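Local atomic coordinates of HTH-type transcriptional activator AmpR (Citrobacter freundii, PDB entry 3KOS), a protein that controls expression of the AmpC beta-lactamase gene as a LysR-family DNA-binding transcription factor, here represented by its effector-binding domain. Residues L106-R111 against V133-S138; D113-W118 against M150-A155; H48-D53 against I63-G68; Q76-A81 against Y182-L187. All coordinates share one frame; numbering follows the deposited sequence.

Interaction 1 (L106-R111 against V133-S138); sequences LLRSYR and VMVFDS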
loop_
_atom_site.group_PDB
_atom_site.type_symbol
_atom_site.label_atom_id
_atom_site.label_comp_id
_atom_site.label_asym_id
_atom_site.label_seq_id
_atom_site.Cartn_x
_atom_site.Cartn_y
_atom_site.Cartn_z
ATOM N N LEU A 106 11.016 -1.933 -14.937
ATOM C CA LEU A 106 10.383 -3.056 -14.272
ATOM C C LEU A 106 9.990 -2.670 -12.855
ATOM O O LEU A 106 10.699 -1.929 -12.185
ATOM C CB LEU A 106 11.315 -4.267 -14.262
ATOM C CG LEU A 106 11.733 -4.798 -15.645
ATOM C CD1 LEU A 106 12.762 -5.909 -15.505
ATOM C CD2 LEU A 106 10.515 -5.288 -16.423
ATOM N N LEU A 107 8.847 -3.174 -12.409
ATOM C CA LEU A 107 8.392 -2.966 -11.044
ATOM C C LEU A 107 8.396 -4.326 -10.373
ATOM O O LEU A 107 7.898 -5.301 -10.945
ATOM C CB LEU A 107 6.960 -2.404 -11.026
ATOM C CG LEU A 107 6.680 -1.255 -12.009
ATOM C CD1 LEU A 107 5.236 -0.772 -11.904
ATOM C CD2 LEU A 107 7.633 -0.092 -11.817
ATOM N N ARG A 108 8.957 -4.396 -9.172
ATOM C CA ARG A 108 9.002 -5.656 -8.434
ATOM C C ARG A 108 8.886 -5.432 -6.931
ATOM O O ARG A 108 8.946 -4.298 -6.456
ATOM C CB ARG A 108 10.287 -6.419 -8.747
ATOM C CG ARG A 108 11.554 -5.734 -8.278
ATOM C CD ARG A 108 12.696 -6.739 -8.248
ATOM N NE ARG A 108 13.992 -6.132 -7.977
ATOM C CZ ARG A 108 14.468 -5.875 -6.763
ATOM N NH1 ARG A 108 13.753 -6.146 -5.685
ATOM N NH2 ARG A 108 15.668 -5.333 -6.629
ATOM N N SER A 109 8.692 -6.521 -6.189
ATOM C CA SER A 109 8.668 -6.456 -4.734
ATOM C C SER A 109 10.097 -6.489 -4.209
ATOM O O SER A 109 11.050 -6.472 -4.987
ATOM C CB SER A 109 7.913 -7.654 -4.163
ATOM O OG SER A 109 8.759 -8.796 -4.186
ATOM N N TYR A 110 10.241 -6.553 -2.890
ATOM C CA TYR A 110 11.560 -6.655 -2.271
ATOM C C TYR A 110 12.290 -7.965 -2.573
ATOM O O TYR A 110 13.441 -8.130 -2.175
ATOM C CB TYR A 110 11.460 -6.483 -0.763
ATOM C CG TYR A 110 11.400 -5.052 -0.283
ATOM C CD1 TYR A 110 10.524 -4.136 -0.852
ATOM C CD2 TYR A 110 12.201 -4.626 0.772
ATOM C CE1 TYR A 110 10.456 -2.822 -0.394
ATOM C CE2 TYR A 110 12.142 -3.323 1.238
ATOM C CZ TYR A 110 11.266 -2.427 0.652
ATOM O OH TYR A 110 11.205 -1.132 1.122
ATOM N N ARG A 111 11.624 -8.897 -3.255
ATOM C CA ARG A 111 12.298 -10.102 -3.743
ATOM C C ARG A 111 13.046 -9.856 -5.053
ATOM O O ARG A 111 12.443 -9.646 -6.115
ATOM C CB ARG A 111 11.316 -11.252 -3.915
ATOM C CG ARG A 111 11.919 -12.400 -4.693
ATOM C CD ARG A 111 11.495 -13.719 -4.115
ATOM N NE ARG A 111 12.260 -14.820 -4.691
ATOM C CZ ARG A 111 12.037 -16.091 -4.394
ATOM N NH1 ARG A 111 11.073 -16.391 -3.536
ATOM N NH2 ARG A 111 12.766 -17.052 -4.952
ATOM N N VAL A 133 14.672 -0.347 -12.510
ATOM C CA VAL A 133 13.749 -1.091 -11.654
ATOM C C VAL A 133 13.291 -0.237 -10.483
ATOM O O VAL A 133 14.085 0.507 -9.907
ATOM C CB VAL A 133 14.402 -2.372 -11.094
ATOM C CG1 VAL A 133 13.412 -3.117 -10.189
ATOM C CG2 VAL A 133 14.832 -3.277 -12.226
HETATM N N MSE A 134 12.013 -0.352 -10.132
HETATM C CA MSE A 134 11.496 0.263 -8.915
HETATM C C MSE A 134 10.960 -0.833 -8.011
HETATM O O MSE A 134 10.344 -1.787 -8.490
HETATM C CB MSE A 134 10.400 1.275 -9.251
HETATM C CG MSE A 134 10.772 2.161 -10.430
HETATM SE SE MSE A 134 9.427 3.553 -10.749
HETATM C CE MSE A 134 10.059 4.668 -9.303
ATOM N N VAL A 135 11.212 -0.693 -6.715
ATOM C CA VAL A 135 10.972 -1.756 -5.749
ATOM C C VAL A 135 9.856 -1.381 -4.777
ATOM O O VAL A 135 9.864 -0.289 -4.224
ATOM C CB VAL A 135 12.265 -2.030 -4.946
ATOM C CG1 VAL A 135 12.020 -3.076 -3.869
ATOM C CG2 VAL A 135 13.381 -2.469 -5.898
ATOM N N PHE A 136 8.908 -2.296 -4.553
ATOM C CA PHE A 136 7.711 -1.987 -3.775
ATOM C C PHE A 136 7.483 -2.902 -2.576
ATOM O O PHE A 136 7.605 -4.118 -2.688
ATOM C CB PHE A 136 6.478 -2.055 -4.677
ATOM C CG PHE A 136 6.484 -1.021 -5.747
ATOM C CD1 PHE A 136 5.872 0.203 -5.538
ATOM C CD2 PHE A 136 7.148 -1.245 -6.937
ATOM C CE1 PHE A 136 5.893 1.184 -6.522
ATOM C CE2 PHE A 136 7.185 -0.262 -7.926
ATOM C CZ PHE A 136 6.562 0.950 -7.716
ATOM N N ASP A 137 7.131 -2.299 -1.443
ATOM C CA ASP A 137 6.836 -3.056 -0.232
ATOM C C ASP A 137 5.473 -3.728 -0.334
ATOM O O ASP A 137 5.213 -4.738 0.327
ATOM C CB ASP A 137 6.868 -2.142 0.995
ATOM C CG ASP A 137 5.777 -1.072 0.965
ATOM O OD1 ASP A 137 5.511 -0.484 -0.112
ATOM O OD2 ASP A 137 5.194 -0.796 2.036
ATOM N N SER A 138 4.601 -3.170 -1.169
ATOM C CA SER A 138 3.229 -3.676 -1.272
ATOM C C SER A 138 2.806 -3.747 -2.733
ATOM O O SER A 138 3.036 -2.807 -3.481
ATOM C CB SER A 138 2.280 -2.741 -0.521
ATOM O OG SER A 138 0.919 -2.990 -0.884
HETATM O O HOH W 1 7.831 -6.544 -0.954
#
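R108 lies alongside V135 and crosses V133 at about a right angle, and its path can be traced atom by atom. CB leaves beside E114 of the following helix. With CG set between the backbone N and the carbonyl carbon (chi1 65°) and the chain extended as far as NE, CG sits 3.7 Å from V133 CG1; CD also lies near this methyl, and NE passes it at 3.8 Å. The guanidinium then spreads over V135, whose CG2 approaches one face off-centre, 3.7 Å from CZ and equally close to NH2. NH1 folds back to donate to S109 O at 2.8 Å, tilted 16° from the guanidinium plane, which helps set the rotation of the group.

The backbones beneath are parallel strands, with axes 28° apart. M134 N donates to L106 O, R108 N to M134 O, and F136 N to R108 O at 2.8 Å. Helix 114-121 connects the two strands, making a beta-alpha-beta unit of the LysR effector-binding domain. On the face bearing L107 and M134, L107 CB touches F136 CE2 at 3.8 Å, and M142 and A145 of helix 139-147 pack there too.

Past the strand ends, Y110 turns its ring across V135, CD1 meeting CG1 at 3.5 Å; its OH bonds T47 O of the second subunit. A water accepts from Y110 N and donates to F136 O at 3.0 Å.

Interaction 2 (D113-W118 against M150-A155); sequences DEWALW and MGVAIA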
loop_
_atom_site.group_PDB
_atom_site.type_symbol
_atom_site.label_atom_id
_atom_site.label_comp_id
_atom_site.label_asym_id
_atom_site.label_seq_id
_atom_site.Cartn_x
_atom_site.Cartn_y
_atom_site.Cartn_z
ATOM N N ASP A 113 14.744 -11.478 -7.337
ATOM C CA ASP A 113 14.845 -12.298 -8.539
ATOM C C ASP A 113 13.509 -12.635 -9.209
ATOM O O ASP A 113 13.452 -13.532 -10.049
ATOM C CB ASP A 113 15.636 -13.580 -8.248
ATOM C CG ASP A 113 14.978 -14.448 -7.183
ATOM O OD1 ASP A 113 13.906 -14.061 -6.670
ATOM O OD2 ASP A 113 15.536 -15.520 -6.858
ATOM N N GLU A 114 12.439 -11.931 -8.849
ATOM C CA GLU A 114 11.129 -12.210 -9.447
ATOM C C GLU A 114 11.155 -12.137 -10.976
ATOM O O GLU A 114 10.623 -13.015 -11.664
ATOM C CB GLU A 114 10.073 -11.244 -8.907
ATOM C CG GLU A 114 9.703 -11.488 -7.455
ATOM C CD GLU A 114 8.813 -10.394 -6.894
ATOM O OE1 GLU A 114 8.828 -9.268 -7.434
ATOM O OE2 GLU A 114 8.105 -10.662 -5.905
ATOM N N TRP A 115 11.757 -11.079 -11.508
ATOM C CA TRP A 115 11.824 -10.919 -12.958
ATOM C C TRP A 115 12.767 -11.935 -13.604
ATOM O O TRP A 115 12.460 -12.485 -14.656
ATOM C CB TRP A 115 12.189 -9.479 -13.343
ATOM C CG TRP A 115 10.978 -8.601 -13.345
ATOM C CD1 TRP A 115 10.666 -7.617 -12.446
ATOM C CD2 TRP A 115 9.889 -8.662 -14.273
ATOM N NE1 TRP A 115 9.446 -7.056 -12.769
ATOM C CE2 TRP A 115 8.953 -7.680 -13.887
ATOM C CE3 TRP A 115 9.615 -9.456 -15.390
ATOM C CZ2 TRP A 115 7.768 -7.462 -14.591
ATOM C CZ3 TRP A 115 8.441 -9.242 -16.091
ATOM C CH2 TRP A 115 7.527 -8.250 -15.686
ATOM N N ALA A 116 13.901 -12.194 -12.962
ATOM C CA ALA A 116 14.821 -13.209 -13.456
ATOM C C ALA A 116 14.097 -14.550 -13.560
ATOM O O ALA A 116 14.230 -15.263 -14.553
ATOM C CB ALA A 116 16.033 -13.325 -12.539
ATOM N N LEU A 117 13.310 -14.878 -12.543
ATOM C CA LEU A 117 12.609 -16.156 -12.515
ATOM C C LEU A 117 11.497 -16.239 -13.554
ATOM O O LEU A 117 11.342 -17.267 -14.208
ATOM C CB LEU A 117 12.076 -16.461 -11.114
ATOM C CG LEU A 117 13.188 -16.665 -10.077
ATOM C CD1 LEU A 117 12.649 -16.635 -8.657
ATOM C CD2 LEU A 117 13.944 -17.969 -10.343
ATOM N N TRP A 118 10.716 -15.173 -13.719
ATOM C CA TRP A 118 9.660 -15.217 -14.731
ATOM C C TRP A 118 10.237 -15.330 -16.143
ATOM O O TRP A 118 9.777 -16.147 -16.945
ATOM C CB TRP A 118 8.706 -14.015 -14.631
ATOM C CG TRP A 118 7.499 -14.194 -15.478
ATOM C CD1 TRP A 118 6.343 -14.845 -15.137
ATOM C CD2 TRP A 118 7.327 -13.753 -16.822
ATOM N NE1 TRP A 118 5.463 -14.824 -16.186
ATOM C CE2 TRP A 118 6.045 -14.165 -17.237
ATOM C CE3 TRP A 118 8.133 -13.042 -17.721
ATOM C CZ2 TRP A 118 5.552 -13.889 -18.507
ATOM C CZ3 TRP A 118 7.641 -12.773 -18.982
ATOM C CH2 TRP A 118 6.367 -13.195 -19.363
HETATM N N MSE A 150 4.108 3.523 -15.100
HETATM C CA MSE A 150 5.483 3.720 -14.645
HETATM C C MSE A 150 6.392 2.561 -15.084
HETATM O O MSE A 150 7.607 2.703 -15.162
HETATM C CB MSE A 150 5.559 3.906 -13.119
HETATM C CG MSE A 150 4.809 5.122 -12.576
HETATM SE SE MSE A 150 5.579 6.783 -13.313
HETATM C CE MSE A 150 7.343 6.638 -12.495
ATOM N N GLY A 151 5.796 1.406 -15.352
ATOM C CA GLY A 151 6.559 0.245 -15.758
ATOM C C GLY A 151 5.672 -0.977 -15.768
ATOM O O GLY A 151 4.462 -0.877 -15.555
ATOM N N VAL A 152 6.273 -2.129 -16.036
ATOM C CA VAL A 152 5.553 -3.392 -16.014
ATOM C C VAL A 152 5.751 -4.040 -14.649
ATOM O O VAL A 152 6.879 -4.207 -14.196
ATOM C CB VAL A 152 6.060 -4.336 -17.119
ATOM C CG1 VAL A 152 5.310 -5.677 -17.068
ATOM C CG2 VAL A 152 5.889 -3.677 -18.481
ATOM N N ALA A 153 4.641 -4.368 -13.994
ATOM C CA ALA A 153 4.671 -4.980 -12.671
ATOM C C ALA A 153 4.639 -6.500 -12.783
ATOM O O ALA A 153 4.297 -7.047 -13.822
ATOM C CB ALA A 153 3.471 -4.515 -11.871
ATOM N N ILE A 154 5.012 -7.175 -11.709
ATOM C CA ILE A 154 4.753 -8.602 -11.607
ATOM C C ILE A 154 4.201 -8.856 -10.213
ATOM O O ILE A 154 4.815 -8.477 -9.209
ATOM C CB ILE A 154 6.010 -9.456 -11.942
ATOM C CG1 ILE A 154 5.653 -10.954 -11.958
ATOM C CG2 ILE A 154 7.159 -9.142 -10.982
ATOM C CD1 ILE A 154 6.762 -11.843 -12.530
ATOM N N ALA A 155 3.026 -9.474 -10.152
ATOM C CA ALA A 155 2.296 -9.577 -8.898
ATOM C C ALA A 155 1.256 -10.689 -8.952
ATOM O O ALA A 155 0.973 -11.224 -10.027
ATOM C CB ALA A 155 1.629 -8.231 -8.567
HETATM O O HOH W 2 5.869 -8.991 -6.776
#
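W115 and W118 reach from helix 114-121 to I154, joining a helical layer to strand 153-156 in the alpha-beta sandwich of this LysR effector-binding domain. The helix and strand segments run almost perpendicular, at 83°, with axes 10.0 Å apart, so large side chains have to bridge the gap.

The CH-pi contact comes first: I154 CG2 stands over one face of the W115 indole, 3.9 Å from the centroid of the five-membered ring and 26° off its normal. The two side chains slide past each other in opposite directions, and I154 CB lies over the same face, nearest W115 CZ2 on the benzo side, at 3.8 Å.

Apolar contacts continue at both ends. V152 CG1 meets W115 CH2 at 3.7 Å, while I154 CG1, anti to the backbone N (chi1 -174°), carries CD1 away to W118 CB, 3.6 Å distant. E114 adds its aliphatic part, with CB 4.1 Å from I154 CG2.

No direct hydrogen bond spans the segments. The indole nitrogens are satisfied by carbonyls outside them, W115 NE1 by L107 O and W118 NE1 by T175 O, which fixes how each ring is turned. E114 OE2 bonds S109 OG, and it also receives a weak bond from a water that donates a second, stronger one to I154 O at 2.7 Å.

Interaction 3 (H48-D53 against I63-G68); sequences HNNRVD and IRYGGG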
loop_
_atom_site.group_PDB
_atom_site.type_symbol
_atom_site.label_atom_id
_atom_site.label_comp_id
_atom_site.label_asym_id
_atom_site.label_seq_id
_atom_site.Cartn_x
_atom_site.Cartn_y
_atom_site.Cartn_z
ATOM N N HIS A 48 -1.046 -4.482 6.901
ATOM C CA HIS A 48 0.400 -4.346 7.007
ATOM C C HIS A 48 1.022 -4.615 5.638
ATOM O O HIS A 48 0.311 -4.973 4.692
ATOM C CB HIS A 48 0.963 -5.291 8.085
ATOM C CG HIS A 48 0.623 -6.743 7.883
ATOM N ND1 HIS A 48 1.261 -7.535 6.952
ATOM C CD2 HIS A 48 -0.257 -7.553 8.521
ATOM C CE1 HIS A 48 0.777 -8.763 7.012
ATOM N NE2 HIS A 48 -0.146 -8.799 7.954
ATOM N N ASN A 49 2.333 -4.407 5.514
ATOM C CA ASN A 49 2.994 -4.634 4.234
ATOM C C ASN A 49 3.805 -5.929 4.206
ATOM O O ASN A 49 4.845 -6.021 3.542
ATOM C CB ASN A 49 3.847 -3.416 3.822
ATOM C CG ASN A 49 5.033 -3.178 4.748
ATOM O OD1 ASN A 49 5.201 -3.851 5.764
ATOM N ND2 ASN A 49 5.876 -2.216 4.383
ATOM N N ASN A 50 3.315 -6.925 4.938
ATOM C CA ASN A 50 3.949 -8.236 5.028
ATOM C C ASN A 50 5.156 -8.300 5.953
ATOM O O ASN A 50 5.669 -9.382 6.216
ATOM C CB ASN A 50 4.330 -8.794 3.658
ATOM C CG ASN A 50 4.053 -10.276 3.558
ATOM O OD1 ASN A 50 2.935 -10.713 3.832
ATOM N ND2 ASN A 50 5.053 -11.055 3.169
ATOM N N ARG A 51 5.615 -7.143 6.416
ATOM C CA ARG A 51 6.629 -7.080 7.471
ATOM C C ARG A 51 5.919 -6.645 8.718
ATOM O O ARG A 51 5.526 -5.477 8.856
ATOM C CB ARG A 51 7.736 -6.074 7.150
ATOM C CG ARG A 51 8.614 -6.486 6.009
ATOM C CD ARG A 51 7.914 -6.196 4.705
ATOM N NE ARG A 51 8.814 -6.341 3.570
ATOM C CZ ARG A 51 8.445 -6.159 2.308
ATOM N NH1 ARG A 51 7.196 -5.807 2.025
ATOM N NH2 ARG A 51 9.323 -6.333 1.328
ATOM N N VAL A 52 5.738 -7.590 9.625
ATOM C CA VAL A 52 4.895 -7.362 10.771
ATOM C C VAL A 52 5.348 -8.246 11.922
ATOM O O VAL A 52 5.896 -9.327 11.716
ATOM C CB VAL A 52 3.422 -7.655 10.422
ATOM C CG1 VAL A 52 3.244 -9.110 10.033
ATOM C CG2 VAL A 52 2.505 -7.265 11.569
ATOM N N ASP A 53 5.137 -7.751 13.129
ATOM C CA ASP A 53 5.489 -8.464 14.342
ATOM C C ASP A 53 4.203 -8.656 15.126
ATOM O O ASP A 53 3.750 -7.740 15.818
ATOM C CB ASP A 53 6.475 -7.633 15.159
ATOM C CG ASP A 53 6.996 -8.369 16.376
ATOM O OD1 ASP A 53 6.253 -9.199 16.946
ATOM O OD2 ASP A 53 8.152 -8.103 16.771
ATOM N N ILE A 63 -2.446 -12.489 8.439
ATOM C CA ILE A 63 -2.579 -13.025 7.094
ATOM C C ILE A 63 -1.428 -12.442 6.296
ATOM O O ILE A 63 -1.211 -11.239 6.324
ATOM C CB ILE A 63 -3.931 -12.700 6.474
ATOM C CG1 ILE A 63 -5.032 -13.470 7.235
ATOM C CG2 ILE A 63 -3.915 -13.075 4.995
ATOM C CD1 ILE A 63 -6.455 -13.150 6.778
ATOM N N ARG A 64 -0.672 -13.309 5.628
ATOM C CA ARG A 64 0.590 -12.908 5.033
ATOM C C ARG A 64 0.912 -13.702 3.777
ATOM O O ARG A 64 0.320 -14.756 3.517
ATOM C CB ARG A 64 1.713 -13.109 6.057
ATOM C CG ARG A 64 1.964 -14.560 6.385
ATOM C CD ARG A 64 2.464 -14.711 7.820
ATOM N NE ARG A 64 3.621 -13.864 8.081
ATOM C CZ ARG A 64 4.194 -13.736 9.273
ATOM N NH1 ARG A 64 5.246 -12.938 9.428
ATOM N NH2 ARG A 64 3.712 -14.407 10.309
ATOM N N TYR A 65 1.877 -13.196 3.015
ATOM C CA TYR A 65 2.364 -13.862 1.818
ATOM C C TYR A 65 3.672 -14.556 2.163
ATOM O O TYR A 65 4.549 -13.953 2.780
ATOM C CB TYR A 65 2.631 -12.818 0.732
ATOM C CG TYR A 65 3.286 -13.334 -0.539
ATOM C CD1 TYR A 65 4.671 -13.370 -0.662
ATOM C CD2 TYR A 65 2.520 -13.745 -1.626
ATOM C CE1 TYR A 65 5.281 -13.815 -1.827
ATOM C CE2 TYR A 65 3.122 -14.192 -2.803
ATOM C CZ TYR A 65 4.506 -14.215 -2.891
ATOM O OH TYR A 65 5.121 -14.652 -4.038
ATOM N N GLY A 66 3.807 -15.817 1.762
ATOM C CA GLY A 66 5.045 -16.527 2.011
ATOM C C GLY A 66 4.979 -18.009 1.708
ATOM O O GLY A 66 4.111 -18.466 0.958
ATOM N N GLY A 67 5.894 -18.761 2.318
ATOM C CA GLY A 67 6.076 -20.162 1.984
ATOM C C GLY A 67 5.519 -21.137 3.002
ATOM O O GLY A 67 5.612 -22.354 2.814
ATOM N N GLY A 68 4.940 -20.612 4.080
ATOM C CA GLY A 68 4.290 -21.440 5.079
ATOM C C GLY A 68 5.234 -22.045 6.110
ATOM O O GLY A 68 4.818 -22.845 6.948
HETATM O O HOH W 3 6.536 -10.346 8.519
HETATM O O HOH W 4 6.415 -12.142 11.847
#
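H48 brings its NE2, weakly bonded to G17 O of strand 12-19, to 3.1 Å from I63 O at the ring edge. With CG between the backbone N and the carbonyl carbon (chi1 56°), ND1 turns back to accept from N50 N in the ring plane.

N50 makes the main link. Its amide pairs with the backbone of Y65 much as a neighbouring strand would: OD1 accepts from Y65 N at 2.8 Å, almost straight at 176°, and ND2 donates to Y65 O at 3.0 Å, on a lone pair. Two bonds thus fix the flip of the amide.

V52 sets CG1 over the centre of the H48 ring, 3.8 Å above its plane. V52 O receives a bond from a water that accepts from R64 NH1 at 2.8 Å; R64 NH2 is bonded to T185 OG1.

D53 caps A56 N. The loop leaves strand 41-48, crosses the end of strand 12-19 to reach strand 61-66, and then enters helix 54-57.

Interaction 4 (Q76-A81 against Y182-L187); sequences QYLCSA and YWITRL
Y182 sits opposite both L78 and C79, and this one-residue shift in register is a classic beta bulge in an antiparallel strand pair of the mixed sheet. Its O accepts from L78 N at 2.8 Å and weakly from C79 N at 3.3 Å, while its own N donates to C79 O. The Y182 ring reaches A81, CE2 lying 3.5 Å from CB, and its OH bonds a MES molecule, probably from the crystallisation liquor.

W183 and Y77 form a non-hydrogen-bonded antiparallel pair. Y77 CB stands over the six-membered ring, 4.0 Å from its centroid. With CG anti to the backbone N (chi1 -179°), the tyrosine presents its edge to the indole face in a T-shaped stack, centroids 5.4 Å apart and planes at 89°. W183 NE1 donates weakly to G66 O.

I184 and Q76 form a hydrogen-bonded pair, I184 N to Q76 O and Q76 N to I184 O at 2.9 Å. On the side facing helix 194-209, I184 CG2 meets L78 CD2 at 3.7 Å.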
loop_
_atom_site.group_PDB
_atom_site.type_symbol
_atom_site.label_atom_id
_atom_site.label_comp_id
_atom_site.label_asym_id
_atom_site.label_seq_id
_atom_site.Cartn_x
_atom_site.Cartn_y
_atom_site.Cartn_z
ATOM N N GLN A 76 -1.706 -21.930 8.312
ATOM C CA GLN A 76 -2.712 -22.597 7.503
ATOM C C GLN A 76 -2.828 -21.946 6.124
ATOM O O GLN A 76 -2.922 -20.729 6.011
ATOM C CB GLN A 76 -4.069 -22.600 8.220
ATOM C CG GLN A 76 -5.196 -23.142 7.364
ATOM C CD GLN A 76 -6.328 -23.732 8.187
ATOM O OE1 GLN A 76 -6.740 -23.161 9.202
ATOM N NE2 GLN A 76 -6.841 -24.882 7.749
ATOM N N TYR A 77 -2.801 -22.764 5.080
ATOM C CA TYR A 77 -2.826 -22.281 3.702
ATOM C C TYR A 77 -4.181 -21.662 3.399
ATOM O O TYR A 77 -5.223 -22.224 3.752
ATOM C CB TYR A 77 -2.534 -23.446 2.749
ATOM C CG TYR A 77 -2.506 -23.121 1.265
ATOM C CD1 TYR A 77 -3.662 -23.184 0.502
ATOM C CD2 TYR A 77 -1.315 -22.802 0.626
ATOM C CE1 TYR A 77 -3.639 -22.912 -0.854
ATOM C CE2 TYR A 77 -1.277 -22.540 -0.738
ATOM C CZ TYR A 77 -2.448 -22.598 -1.469
ATOM O OH TYR A 77 -2.425 -22.338 -2.823
ATOM N N LEU A 78 -4.173 -20.488 2.769
ATOM C CA LEU A 78 -5.419 -19.833 2.384
ATOM C C LEU A 78 -5.680 -20.012 0.903
ATOM O O LEU A 78 -6.684 -20.592 0.513
ATOM C CB LEU A 78 -5.400 -18.337 2.735
ATOM C CG LEU A 78 -5.307 -18.004 4.229
ATOM C CD1 LEU A 78 -5.217 -16.497 4.421
ATOM C CD2 LEU A 78 -6.511 -18.579 4.983
ATOM N N CYS A 79 -4.776 -19.506 0.071
ATOM C CA CYS A 79 -4.966 -19.610 -1.371
ATOM C C CYS A 79 -3.667 -19.313 -2.112
ATOM O O CYS A 79 -2.714 -18.762 -1.539
ATOM C CB CYS A 79 -6.082 -18.666 -1.846
ATOM S SG CYS A 79 -5.646 -16.890 -1.780
ATOM N N SER A 80 -3.636 -19.679 -3.387
ATOM C CA SER A 80 -2.439 -19.480 -4.194
ATOM C C SER A 80 -2.263 -18.011 -4.569
ATOM O O SER A 80 -3.192 -17.210 -4.443
ATOM C CB SER A 80 -2.503 -20.351 -5.452
ATOM O OG SER A 80 -3.664 -20.043 -6.206
ATOM N N ALA A 81 -1.070 -17.676 -5.055
ATOM C CA ALA A 81 -0.723 -16.304 -5.383
ATOM C C ALA A 81 0.171 -16.262 -6.616
ATOM O O ALA A 81 1.173 -15.542 -6.648
ATOM C CB ALA A 81 -0.038 -15.634 -4.187
ATOM N N TYR A 182 -0.778 -17.268 0.025
ATOM C CA TYR A 182 -1.307 -16.563 1.189
ATOM C C TYR A 182 -1.633 -17.549 2.296
ATOM O O TYR A 182 -2.226 -18.606 2.046
ATOM C CB TYR A 182 -2.514 -15.685 0.820
ATOM C CG TYR A 182 -2.095 -14.506 -0.045
ATOM C CD1 TYR A 182 -1.465 -13.394 0.516
ATOM C CD2 TYR A 182 -2.303 -14.521 -1.415
ATOM C CE1 TYR A 182 -1.051 -12.327 -0.270
ATOM C CE2 TYR A 182 -1.892 -13.453 -2.218
ATOM C CZ TYR A 182 -1.274 -12.359 -1.637
ATOM O OH TYR A 182 -0.852 -11.299 -2.426
ATOM N N TRP A 183 -1.218 -17.201 3.508
ATOM C CA TRP A 183 -1.384 -18.059 4.681
ATOM C C TRP A 183 -1.985 -17.269 5.824
ATOM O O TRP A 183 -1.846 -16.043 5.889
ATOM C CB TRP A 183 -0.016 -18.560 5.153
ATOM C CG TRP A 183 0.711 -19.383 4.157
ATOM C CD1 TRP A 183 1.433 -18.939 3.087
ATOM C CD2 TRP A 183 0.809 -20.814 4.145
ATOM N NE1 TRP A 183 1.965 -20.009 2.401
ATOM C CE2 TRP A 183 1.596 -21.169 3.030
ATOM C CE3 TRP A 183 0.299 -21.829 4.966
ATOM C CZ2 TRP A 183 1.894 -22.494 2.719
ATOM C CZ3 TRP A 183 0.595 -23.147 4.655
ATOM C CH2 TRP A 183 1.383 -23.466 3.539
ATOM N N ILE A 184 -2.644 -17.969 6.741
ATOM C CA ILE A 184 -3.016 -17.350 8.010
ATOM C C ILE A 184 -2.177 -17.999 9.124
ATOM O O ILE A 184 -2.048 -19.216 9.177
ATOM C CB ILE A 184 -4.540 -17.460 8.287
ATOM C CG1 ILE A 184 -4.923 -16.654 9.541
ATOM C CG2 ILE A 184 -4.985 -18.919 8.379
ATOM C CD1 ILE A 184 -6.433 -16.363 9.668
ATOM N N THR A 185 -1.588 -17.191 9.991
ATOM C CA THR A 185 -0.643 -17.722 10.967
ATOM C C THR A 185 -0.926 -17.244 12.387
ATOM O O THR A 185 -1.357 -16.108 12.601
ATOM C CB THR A 185 0.839 -17.417 10.573
ATOM O OG1 THR A 185 1.126 -16.019 10.720
ATOM C CG2 THR A 185 1.096 -17.829 9.137
ATOM N N ARG A 186 -0.693 -18.141 13.345
ATOM C CA ARG A 186 -0.819 -17.842 14.766
ATOM C C ARG A 186 0.533 -18.141 15.399
ATOM O O ARG A 186 1.112 -19.200 15.155
ATOM C CB ARG A 186 -1.898 -18.759 15.383
ATOM C CG ARG A 186 -2.031 -18.686 16.891
ATOM C CD ARG A 186 -2.967 -19.790 17.437
ATOM N NE ARG A 186 -2.492 -21.138 17.115
ATOM C CZ ARG A 186 -1.702 -21.855 17.911
ATOM N NH1 ARG A 186 -1.308 -21.359 19.074
ATOM N NH2 ARG A 186 -1.311 -23.067 17.549
ATOM N N LEU A 187 1.061 -17.216 16.187
ATOM C CA LEU A 187 2.261 -17.534 16.962
ATOM C C LEU A 187 1.930 -18.753 17.803
ATOM O O LEU A 187 0.857 -18.820 18.390
ATOM C CB LEU A 187 2.644 -16.376 17.879
ATOM C CG LEU A 187 3.286 -15.171 17.197
ATOM C CD1 LEU A 187 3.691 -14.137 18.235
ATOM C CD2 LEU A 187 4.492 -15.624 16.381
#

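In the fold
The contacts form two groups. Interactions 1 and 2, centres 8 Å apart, draw on strand 106-109 and the helix 114-121 that follows it, V152 O accepting from L107 N; interactions 3 and 4, centres 9 Å apart, are joined where R64 O meets W183 N on neighbouring strands of the mixed sheet. Between groups, centres lie about 16 Å (1 and 3) to 23 Å (2 and 4) apart, but D137 OD2 of interaction 1 meets N49 ND2 of interaction 3. Along the chain interaction 3 closes first; 1 and 2 alternate between 76-81 and 182-187. Strand 73-86 runs from interaction 4 to strand 153-156, consistent with two connected lobes. Interactions 1 and 3 touch the second subunit.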